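Local structure of hypothetical protein (2IL5) at residues D104-E109 and M120-R125; I18-K23 and G153-F158; S25-Y30 and V85-V90. The protein is of unknown function but belongs to the Hsp90 ATPase activator homologue 1-like family, whose Bet v 1-like fold commonly encloses a pocket for hydrophobic ligands. All blocks are in the same frame, centred on the assembly; numbering follows the deposited sequence.

All three contacts bear on one antiparallel sheet, seen at different depths. Contact 1 lies within it, pairing neighbouring strands 104-112 and 118-128 through backbone hydrogen bonds. Contact 2 sets the outermost strand 12-22 against the long helix 136-166 and is the most buried of the three; its strand segment is bonded to 120-125, and F122 of contact 1 meets the rings of F154 and F158. Contact 3 is more peripheral, placing the short helix 26-32 against the turn that leads into strand 89-94, whose V90 is bonded to V108. The chemistry shifts accordingly: backbone pairing in the sheet, apolar contacts with one salt bridge under the helix, and aromatic-on-backbone packing at the turn.

Contact 1: residues D104-E109 and M120-R125; sequences DVIEVE and MLFYYR
Six backbone hydrogen bonds tie D104-E109 to M120-R125, two each in the pairs V105-R125, E107-Y123 and E109-L121. The shortest runs from Y123 N to E107 O at 2.7 Å and points nearly along the C=O axis, while both V105-R125 bonds stay in their carbonyl planes. Between these pairs, CA-H groups add weaker contacts to the same carbonyls, such as Y124 CA to V105 O at 3.2 Å. At the D104 end, Y124 OH lies 3.0 Å from D104 OD2, with the carboxylate turned 77° from the ring; the hydroxyl is also bonded to Y146 OH of the long helix, and D104 OD1 is taken by S126 OG. The two strands form a regular antiparallel beta hairpin next to the outermost strand 12-22 of the Bet v 1-like sheet, and alternation gives it two unlike faces. On the face of V105, E107, Y123 and R125, the polar ends join up: R125 NH1 donates to Y123 OH at 3.0 Å, nearly in the guanidinium plane, and Y123 OH is also bonded to E15. A bend at chi3 (51°) folds the arginine back alongside V105, whose CG2 comes within 3.6 Å of R125 NH2 while its CB lies over the guanidinium face. E107 runs beside the Y123 ring, but its OE2 makes a salt bridge with K91. The face of I106, V108, F122 and Y124 is largely apolar; its F122 and Y124 meet the long helix, and I106 packs on W33 and F43. I106 touches two rings, CG2 coming obliquely to F122 CE1 at 3.7 Å and CG1 lying in plane at the edge of Y124. V108 CG2 packs 3.6 Å from the CG of selenomethionine M120 and lies beside F122 CB.

Contact 2: residues I18-K23 and G153-F158; sequences IEKLYK and GFELMF
Strand 18-22 and helix segment 153-158 run in nearly the same direction, their axes 20° apart and 10.7 Å from each other at closest approach, a gap bridged by side chains alone. K20 and E155 make the one polar link: K20 NZ donates to E155 OE1 at 2.7 Å, a salt bridge that uses the syn lone pair of the carboxylate oxygen. Both chains have to bend for it. The lysine turns at chi2 (-67°) and then runs extended to its ammonium, and the glutamate, whose CB does not itself head for the strand, swings its carboxylate over by a turn at its own chi2 (-59°). Beneath this bridge I18 reaches for the helix, with CD1 the leading atom. I18 CD1 sits 3.9 Å from F154 CB and equally far from F158 CE2, in the angle between two residues one helical turn apart. Its third neighbour is polar, since E155 OE2 approaches I18 CD1 to 3.6 Å. K20 contributes its aliphatic part as well, CG coming obliquely to the F158 ring. Further along, the Y22 side chain crosses that of F158 at about a right angle, Y22 OH lying 3.8 Å from F158 CB. The helix is the long C-terminal one that lies against the curved sheet in Bet v 1-like folds, and here it packs on the outermost strand. F154 and F158 also meet the rings of neighbouring strand residues, F122 for both and Y124 for F154, so this apolar layer continues under strand 118-128. With one oxygen of E155 against the I18 side chain, the carboxylate lies partly on hydrocarbon, where weaker screening would probably strengthen its attraction to the lysine, though both residues stay partly exposed.

Contact 3: residues S25-Y30 and V85-V90; sequences SPELVY and VMDEYV
An aromatic ring pressed against a turn of backbone makes this contact, in which the short helix starting at P26 meets the tight connection between strands 74-85 and 89-94 at one end of the sheet. Y30 does most of the work. With CG anti to the backbone N (chi1 178°), its ring extends from the helix beneath the turn and receives D87 N over the centre of one face, 3.3 Å above the plane. M86 CA covers the same face, a CH-pi contact 4.1 Å from the centroid of the Y30 ring. V85 O approaches Y30 CE2 to 3.2 Å, and the same ring atom lies 3.6 Å from V90 CG2, while Y89 O is in plane at the edge. The turn keeps its own shape: V85 O accepts from both E88 N and Y89 N, so two residues of one strand stand opposite one of the other, a classic beta bulge. D87, at a left-handed backbone position (phi 64°), folds its carboxylate back toward the helix start. There D87 OD1 touches E27 CA at 3.2 Å. P26 CB rests 3.7 Å from D87 O. S25 caps this helix, its OG accepting from L28 N. In a Bet v 1-like fold the short helices follow the first strand, as here, and P26 and V29 continue the packing onto strands 104-112 and 118-128. Since the segments meet without hydrogen bonding to each other, the fit depends on the shape of the ring beneath the turn, while the carboxylate of D87 at the N-terminal end of the helix would probably be favoured by the helix dipole, though the nearby carboxylate of E27, of like charge, would offset part of this.

Contact 1: residues D104-E109 and M120-R125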
loop_
_atom_site.group_PDB
_atom_site.type_symbol
_atom_site.label_atom_id
_atom_site.label_comp_id
_atom_site.label_asym_id
_atom_site.label_seq_id
_atom_site.Cartn_x
_atom_site.Cartn_y
_atom_site.Cartn_z
ATOM N N ASP A 104 -9.282 -4.210 1.390
ATOM C CA ASP A 104 -8.377 -4.307 0.291
ATOM C C ASP A 104 -7.187 -5.221 0.671
ATOM O O ASP A 104 -6.803 -5.361 1.829
ATOM C CB ASP A 104 -7.874 -2.946 -0.126
ATOM C CG ASP A 104 -9.008 -1.926 -0.350
ATOM O OD1 ASP A 104 -10.173 -2.321 -0.648
ATOM O OD2 ASP A 104 -8.682 -0.709 -0.265
ATOM N N VAL A 105 -6.617 -5.805 -0.366
ATOM C CA VAL A 105 -5.530 -6.754 -0.237
ATOM C C VAL A 105 -4.311 -6.157 -0.898
ATOM O O VAL A 105 -4.384 -5.700 -2.004
ATOM C CB VAL A 105 -5.921 -8.142 -0.884
ATOM C CG1 VAL A 105 -4.683 -8.991 -1.196
ATOM C CG2 VAL A 105 -6.942 -8.888 0.023
ATOM N N ILE A 106 -3.199 -6.165 -0.183
ATOM C CA ILE A 106 -1.865 -5.937 -0.761
ATOM C C ILE A 106 -1.012 -7.220 -0.691
ATOM O O ILE A 106 -0.910 -7.838 0.350
ATOM C CB ILE A 106 -1.132 -4.789 0.001
ATOM C CG1 ILE A 106 -1.751 -3.429 -0.400
ATOM C CG2 ILE A 106 0.401 -4.819 -0.262
ATOM C CD1 ILE A 106 -1.204 -2.205 0.415
ATOM N N GLU A 107 -0.428 -7.632 -1.810
ATOM C CA GLU A 107 0.578 -8.717 -1.800
ATOM C C GLU A 107 1.790 -8.194 -2.543
ATOM O O GLU A 107 1.677 -7.788 -3.684
ATOM C CB GLU A 107 0.048 -9.988 -2.417
ATOM C CG GLU A 107 -1.158 -10.530 -1.657
ATOM C CD GLU A 107 -1.853 -11.697 -2.291
ATOM O OE1 GLU A 107 -1.570 -12.037 -3.458
ATOM O OE2 GLU A 107 -2.699 -12.326 -1.587
ATOM N N VAL A 108 2.928 -8.131 -1.856
ATOM C CA VAL A 108 4.113 -7.548 -2.430
ATOM C C VAL A 108 5.314 -8.500 -2.230
ATOM O O VAL A 108 5.638 -8.900 -1.115
ATOM C CB VAL A 108 4.374 -6.067 -1.925
ATOM C CG1 VAL A 108 4.598 -6.026 -0.432
ATOM C CG2 VAL A 108 5.579 -5.425 -2.690
ATOM N N GLU A 109 5.946 -8.870 -3.346
ATOM C CA GLU A 109 7.090 -9.742 -3.320
ATOM C C GLU A 109 8.387 -9.020 -3.728
ATOM O O GLU A 109 8.388 -8.206 -4.645
ATOM C CB GLU A 109 6.827 -10.975 -4.189
ATOM C CG GLU A 109 7.459 -12.228 -3.593
ATOM C CD GLU A 109 7.156 -13.508 -4.342
ATOM O OE1 GLU A 109 6.314 -13.518 -5.276
ATOM O OE2 GLU A 109 7.761 -14.532 -3.950
HETATM N N MSE A 120 10.693 -5.468 -7.164
HETATM C CA MSE A 120 9.546 -5.433 -6.298
HETATM C C MSE A 120 8.306 -5.580 -7.137
HETATM O O MSE A 120 8.041 -4.760 -8.016
HETATM C CB MSE A 120 9.509 -4.149 -5.489
HETATM C CG MSE A 120 8.364 -4.093 -4.478
HETATM SE SE MSE A 120 8.178 -2.341 -3.622
HETATM C CE MSE A 120 7.179 -1.367 -4.946
ATOM N N LEU A 121 7.562 -6.653 -6.839
ATOM C CA LEU A 121 6.312 -6.983 -7.493
ATOM C C LEU A 121 5.109 -6.798 -6.526
ATOM O O LEU A 121 4.927 -7.519 -5.522
ATOM C CB LEU A 121 6.371 -8.379 -8.104
ATOM C CG LEU A 121 7.546 -8.630 -9.072
ATOM C CD1 LEU A 121 7.749 -10.121 -9.341
ATOM C CD2 LEU A 121 7.333 -7.851 -10.378
ATOM N N PHE A 122 4.317 -5.788 -6.860
ATOM C CA PHE A 122 3.222 -5.345 -6.020
ATOM C C PHE A 122 1.891 -5.709 -6.658
ATOM O O PHE A 122 1.651 -5.381 -7.821
ATOM C CB PHE A 122 3.354 -3.808 -5.762
ATOM C CG PHE A 122 2.111 -3.163 -5.128
ATOM C CD1 PHE A 122 1.941 -3.154 -3.741
ATOM C CD2 PHE A 122 1.132 -2.521 -5.938
ATOM C CE1 PHE A 122 0.838 -2.520 -3.178
ATOM C CE2 PHE A 122 0.010 -1.899 -5.395
ATOM C CZ PHE A 122 -0.137 -1.874 -4.018
ATOM N N TYR A 123 1.025 -6.358 -5.885
ATOM C CA TYR A 123 -0.340 -6.660 -6.319
ATOM C C TYR A 123 -1.339 -6.063 -5.334
ATOM O O TYR A 123 -1.139 -6.186 -4.152
ATOM C CB TYR A 123 -0.535 -8.184 -6.370
ATOM C CG TYR A 123 -1.986 -8.603 -6.498
ATOM C CD1 TYR A 123 -2.621 -8.611 -7.728
ATOM C CD2 TYR A 123 -2.727 -8.999 -5.374
ATOM C CE1 TYR A 123 -3.980 -9.038 -7.865
ATOM C CE2 TYR A 123 -4.049 -9.426 -5.494
ATOM C CZ TYR A 123 -4.675 -9.441 -6.762
ATOM O OH TYR A 123 -6.002 -9.814 -6.892
ATOM N N TYR A 124 -2.409 -5.450 -5.819
ATOM C CA TYR A 124 -3.438 -4.894 -4.975
ATOM C C TYR A 124 -4.809 -5.234 -5.531
ATOM O O TYR A 124 -5.031 -5.126 -6.747
ATOM C CB TYR A 124 -3.259 -3.392 -4.917
ATOM C CG TYR A 124 -4.391 -2.531 -4.352
ATOM C CD1 TYR A 124 -4.519 -2.301 -2.976
ATOM C CD2 TYR A 124 -5.295 -1.882 -5.222
ATOM C CE1 TYR A 124 -5.514 -1.441 -2.460
ATOM C CE2 TYR A 124 -6.321 -1.053 -4.729
ATOM C CZ TYR A 124 -6.416 -0.819 -3.364
ATOM O OH TYR A 124 -7.437 0.006 -2.912
ATOM N N ARG A 125 -5.717 -5.618 -4.631
ATOM C CA ARG A 125 -7.105 -5.932 -4.986
ATOM C C ARG A 125 -8.080 -5.107 -4.134
ATOM O O ARG A 125 -7.951 -5.055 -2.913
ATOM C CB ARG A 125 -7.378 -7.403 -4.817
ATOM C CG ARG A 125 -8.648 -7.793 -5.512
ATOM C CD ARG A 125 -8.999 -9.246 -5.409
ATOM N NE ARG A 125 -8.994 -9.837 -4.081
ATOM C CZ ARG A 125 -8.040 -10.665 -3.619
ATOM N NH1 ARG A 125 -6.938 -10.940 -4.320
ATOM N NH2 ARG A 125 -8.158 -11.192 -2.425
#

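Contact 2: residues I18-K23 and G153-F158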
loop_
_atom_site.group_PDB
_atom_site.type_symbol
_atom_site.label_atom_id
_atom_site.label_comp_id
_atom_site.label_asym_id
_atom_site.label_seq_id
_atom_site.Cartn_x
_atom_site.Cartn_y
_atom_site.Cartn_z
ATOM N N ILE A 18 1.967 -3.655 -10.054
ATOM C CA ILE A 18 3.096 -2.740 -10.248
ATOM C C ILE A 18 4.438 -3.457 -10.068
ATOM O O ILE A 18 4.639 -4.172 -9.093
ATOM C CB ILE A 18 3.010 -1.465 -9.328
ATOM C CG1 ILE A 18 1.769 -0.616 -9.686
ATOM C CG2 ILE A 18 4.317 -0.649 -9.437
ATOM C CD1 ILE A 18 1.549 0.624 -8.827
ATOM N N GLU A 19 5.336 -3.286 -11.037
ATOM C CA GLU A 19 6.723 -3.764 -10.916
ATOM C C GLU A 19 7.685 -2.579 -10.782
ATOM O O GLU A 19 7.662 -1.660 -11.609
ATOM C CB GLU A 19 7.131 -4.623 -12.121
ATOM C CG GLU A 19 8.608 -4.998 -12.095
ATOM C CD GLU A 19 9.051 -5.839 -13.278
ATOM O OE1 GLU A 19 8.317 -5.934 -14.285
ATOM O OE2 GLU A 19 10.150 -6.411 -13.193
ATOM N N LYS A 20 8.505 -2.594 -9.729
ATOM C CA LYS A 20 9.609 -1.626 -9.587
ATOM C C LYS A 20 10.966 -2.320 -9.470
ATOM O O LYS A 20 11.088 -3.336 -8.787
ATOM C CB LYS A 20 9.407 -0.757 -8.357
ATOM C CG LYS A 20 8.191 0.142 -8.408
ATOM C CD LYS A 20 8.386 1.187 -9.467
ATOM C CE LYS A 20 7.139 2.008 -9.638
ATOM N NZ LYS A 20 7.421 3.107 -10.610
ATOM N N LEU A 21 11.973 -1.751 -10.137
ATOM C CA LEU A 21 13.390 -2.185 -10.037
ATOM C C LEU A 21 14.227 -1.123 -9.295
ATOM O O LEU A 21 14.307 0.021 -9.713
ATOM C CB LEU A 21 13.989 -2.440 -11.426
ATOM C CG LEU A 21 13.370 -3.543 -12.307
ATOM C CD1 LEU A 21 14.007 -3.539 -13.702
ATOM C CD2 LEU A 21 13.504 -4.925 -11.711
ATOM N N TYR A 22 14.809 -1.513 -8.163
ATOM C CA TYR A 22 15.631 -0.615 -7.365
ATOM C C TYR A 22 17.026 -1.167 -7.280
ATOM O O TYR A 22 17.218 -2.375 -7.420
ATOM C CB TYR A 22 15.070 -0.473 -5.952
ATOM C CG TYR A 22 13.672 0.053 -5.919
ATOM C CD1 TYR A 22 12.612 -0.728 -5.419
ATOM C CD2 TYR A 22 13.386 1.327 -6.427
ATOM C CE1 TYR A 22 11.309 -0.229 -5.408
ATOM C CE2 TYR A 22 12.109 1.827 -6.420
ATOM C CZ TYR A 22 11.065 1.045 -5.908
ATOM O OH TYR A 22 9.800 1.582 -5.908
ATOM N N LYS A 23 17.978 -0.273 -7.031
ATOM C CA LYS A 23 19.356 -0.630 -6.728
ATOM C C LYS A 23 19.527 -1.135 -5.283
ATOM O O LYS A 23 20.497 -1.818 -4.966
ATOM C CB LYS A 23 20.270 0.587 -6.949
ATOM C CG LYS A 23 19.938 1.738 -5.988
ATOM C CD LYS A 23 20.800 2.950 -6.187
ATOM C CE LYS A 23 20.237 4.103 -5.384
ATOM N NZ LYS A 23 20.584 5.420 -5.992
ATOM N N GLY A 153 -1.874 6.785 -7.043
ATOM C CA GLY A 153 -1.614 6.939 -5.623
ATOM C C GLY A 153 -0.506 6.029 -5.121
ATOM O O GLY A 153 0.297 6.455 -4.298
ATOM N N PHE A 154 -0.445 4.789 -5.621
ATOM C CA PHE A 154 0.653 3.891 -5.272
ATOM C C PHE A 154 2.011 4.264 -5.873
ATOM O O PHE A 154 3.014 4.141 -5.185
ATOM C CB PHE A 154 0.328 2.416 -5.586
ATOM C CG PHE A 154 -0.599 1.794 -4.605
ATOM C CD1 PHE A 154 -0.226 1.652 -3.268
ATOM C CD2 PHE A 154 -1.865 1.364 -5.005
ATOM C CE1 PHE A 154 -1.104 1.065 -2.340
ATOM C CE2 PHE A 154 -2.736 0.784 -4.088
ATOM C CZ PHE A 154 -2.349 0.632 -2.750
ATOM N N GLU A 155 2.041 4.674 -7.141
ATOM C CA GLU A 155 3.247 5.249 -7.752
ATOM C C GLU A 155 3.822 6.362 -6.911
ATOM O O GLU A 155 5.044 6.403 -6.708
ATOM C CB GLU A 155 2.989 5.825 -9.143
ATOM C CG GLU A 155 2.670 4.835 -10.257
ATOM C CD GLU A 155 3.739 3.783 -10.521
ATOM O OE1 GLU A 155 4.906 4.017 -10.180
ATOM O OE2 GLU A 155 3.412 2.728 -11.106
ATOM N N LEU A 156 2.965 7.290 -6.460
ATOM C CA LEU A 156 3.427 8.449 -5.669
ATOM C C LEU A 156 3.988 7.982 -4.348
ATOM O O LEU A 156 4.962 8.546 -3.861
ATOM C CB LEU A 156 2.315 9.451 -5.371
ATOM C CG LEU A 156 1.881 10.556 -6.299
ATOM C CD1 LEU A 156 0.608 11.191 -5.730
ATOM C CD2 LEU A 156 2.967 11.574 -6.482
HETATM N N MSE A 157 3.356 6.951 -3.782
HETATM C CA MSE A 157 3.826 6.302 -2.543
HETATM C C MSE A 157 5.178 5.599 -2.647
HETATM O O MSE A 157 5.974 5.645 -1.716
HETATM C CB MSE A 157 2.828 5.253 -2.091
HETATM C CG MSE A 157 1.945 5.699 -0.977
HETATM SE SE MSE A 157 0.831 4.183 -0.470
HETATM C CE MSE A 157 -0.732 4.808 -1.380
ATOM N N PHE A 158 5.383 4.873 -3.745
ATOM C CA PHE A 158 6.595 4.099 -3.906
ATOM C C PHE A 158 7.746 5.033 -4.220
ATOM O O PHE A 158 8.892 4.738 -3.904
ATOM C CB PHE A 158 6.459 3.078 -5.025
ATOM C CG PHE A 158 5.399 2.072 -4.788
ATOM C CD1 PHE A 158 5.044 1.683 -3.493
ATOM C CD2 PHE A 158 4.762 1.472 -5.858
ATOM C CE1 PHE A 158 4.059 0.720 -3.284
ATOM C CE2 PHE A 158 3.807 0.518 -5.630
ATOM C CZ PHE A 158 3.449 0.150 -4.341
#

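Contact 3: residues S25-Y30 and V85-V90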
loop_
_atom_site.group_PDB
_atom_site.type_symbol
_atom_site.label_atom_id
_atom_site.label_comp_id
_atom_site.label_asym_id
_atom_site.label_seq_id
_atom_site.Cartn_x
_atom_site.Cartn_y
_atom_site.Cartn_z
ATOM N N SER A 25 19.150 -3.248 -1.793
ATOM C CA SER A 25 18.981 -4.661 -1.399
ATOM C C SER A 25 17.512 -5.006 -0.998
ATOM O O SER A 25 16.783 -4.125 -0.505
ATOM C CB SER A 25 19.940 -5.021 -0.258
ATOM O OG SER A 25 19.504 -4.458 0.967
ATOM N N PRO A 26 17.069 -6.270 -1.235
ATOM C CA PRO A 26 15.706 -6.691 -0.836
ATOM C C PRO A 26 15.425 -6.374 0.613
ATOM O O PRO A 26 14.353 -5.904 0.945
ATOM C CB PRO A 26 15.725 -8.210 -1.060
ATOM C CG PRO A 26 16.639 -8.374 -2.201
ATOM C CD PRO A 26 17.765 -7.353 -1.949
ATOM N N GLU A 27 16.401 -6.648 1.457
ATOM C CA GLU A 27 16.387 -6.238 2.847
ATOM C C GLU A 27 16.065 -4.765 3.118
ATOM O O GLU A 27 15.369 -4.462 4.086
ATOM C CB GLU A 27 17.740 -6.542 3.475
ATOM C CG GLU A 27 18.063 -5.619 4.638
ATOM C CD GLU A 27 19.190 -6.105 5.489
ATOM O OE1 GLU A 27 20.288 -6.362 4.943
ATOM O OE2 GLU A 27 18.976 -6.205 6.712
ATOM N N LEU A 28 16.641 -3.856 2.325
ATOM C CA LEU A 28 16.367 -2.410 2.488
ATOM C C LEU A 28 14.951 -2.042 2.047
ATOM O O LEU A 28 14.286 -1.259 2.718
ATOM C CB LEU A 28 17.411 -1.532 1.796
ATOM C CG LEU A 28 18.769 -1.390 2.517
ATOM C CD1 LEU A 28 19.660 -0.504 1.697
ATOM C CD2 LEU A 28 18.677 -0.856 3.967
ATOM N N VAL A 29 14.497 -2.617 0.933
ATOM C CA VAL A 29 13.116 -2.433 0.492
ATOM C C VAL A 29 12.090 -3.093 1.426
ATOM O O VAL A 29 11.054 -2.493 1.729
ATOM C CB VAL A 29 12.905 -2.882 -0.968
ATOM C CG1 VAL A 29 11.479 -2.537 -1.414
ATOM C CG2 VAL A 29 13.926 -2.165 -1.866
ATOM N N TYR A 30 12.385 -4.305 1.894
ATOM C CA TYR A 30 11.491 -5.041 2.795
ATOM C C TYR A 30 11.330 -4.274 4.090
ATOM O O TYR A 30 10.236 -4.159 4.604
ATOM C CB TYR A 30 12.013 -6.463 3.048
ATOM C CG TYR A 30 11.181 -7.301 4.015
ATOM C CD1 TYR A 30 11.529 -7.398 5.384
ATOM C CD2 TYR A 30 10.064 -8.031 3.562
ATOM C CE1 TYR A 30 10.769 -8.155 6.275
ATOM C CE2 TYR A 30 9.293 -8.788 4.439
ATOM C CZ TYR A 30 9.639 -8.858 5.789
ATOM O OH TYR A 30 8.873 -9.649 6.646
ATOM N N VAL A 85 7.243 -12.727 5.282
ATOM C CA VAL A 85 8.425 -13.511 5.148
ATOM C C VAL A 85 9.639 -12.634 4.818
ATOM O O VAL A 85 9.646 -11.875 3.837
ATOM C CB VAL A 85 8.188 -14.900 4.409
ATOM C CG1 VAL A 85 6.809 -15.019 3.698
ATOM C CG2 VAL A 85 9.424 -15.431 3.600
HETATM N N MSE A 86 10.622 -12.694 5.722
HETATM C CA MSE A 86 11.825 -11.858 5.720
HETATM C C MSE A 86 12.531 -11.656 4.389
HETATM O O MSE A 86 13.011 -12.619 3.786
HETATM C CB MSE A 86 12.839 -12.415 6.692
HETATM C CG MSE A 86 13.975 -11.440 6.947
HETATM SE SE MSE A 86 15.529 -12.251 7.758
HETATM C CE MSE A 86 14.705 -13.233 9.252
ATOM N N ASP A 87 12.585 -10.379 3.973
ATOM C CA ASP A 87 13.221 -9.884 2.735
ATOM C C ASP A 87 12.525 -10.423 1.500
ATOM O O ASP A 87 13.047 -10.320 0.396
ATOM C CB ASP A 87 14.744 -10.212 2.684
ATOM C CG ASP A 87 15.505 -9.629 3.832
ATOM O OD1 ASP A 87 15.038 -8.647 4.442
ATOM O OD2 ASP A 87 16.609 -10.138 4.127
ATOM N N GLU A 88 11.332 -10.983 1.673
ATOM C CA GLU A 88 10.737 -11.782 0.608
ATOM C C GLU A 88 9.278 -11.436 0.293
ATOM O O GLU A 88 8.881 -11.355 -0.877
ATOM C CB GLU A 88 10.876 -13.276 0.953
ATOM C CG GLU A 88 10.430 -14.194 -0.142
ATOM C CD GLU A 88 10.523 -15.679 0.208
ATOM O OE1 GLU A 88 11.343 -16.059 1.091
ATOM O OE2 GLU A 88 9.784 -16.468 -0.435
ATOM N N TYR A 89 8.463 -11.242 1.317
ATOM C CA TYR A 89 7.034 -11.210 1.046
ATOM C C TYR A 89 6.268 -10.609 2.153
ATOM O O TYR A 89 6.405 -11.003 3.309
ATOM C CB TYR A 89 6.508 -12.620 0.709
ATOM C CG TYR A 89 5.046 -12.731 0.292
ATOM C CD1 TYR A 89 4.545 -12.051 -0.820
ATOM C CD2 TYR A 89 4.177 -13.587 0.981
ATOM C CE1 TYR A 89 3.182 -12.169 -1.207
ATOM C CE2 TYR A 89 2.837 -13.733 0.601
ATOM C CZ TYR A 89 2.351 -13.021 -0.487
ATOM O OH TYR A 89 1.027 -13.191 -0.848
ATOM N N VAL A 90 5.464 -9.628 1.772
ATOM C CA VAL A 90 4.450 -9.074 2.648
ATOM C C VAL A 90 3.042 -9.232 2.005
ATOM O O VAL A 90 2.820 -8.826 0.860
ATOM C CB VAL A 90 4.726 -7.556 2.987
ATOM C CG1 VAL A 90 3.639 -7.006 3.904
ATOM C CG2 VAL A 90 6.086 -7.355 3.623
#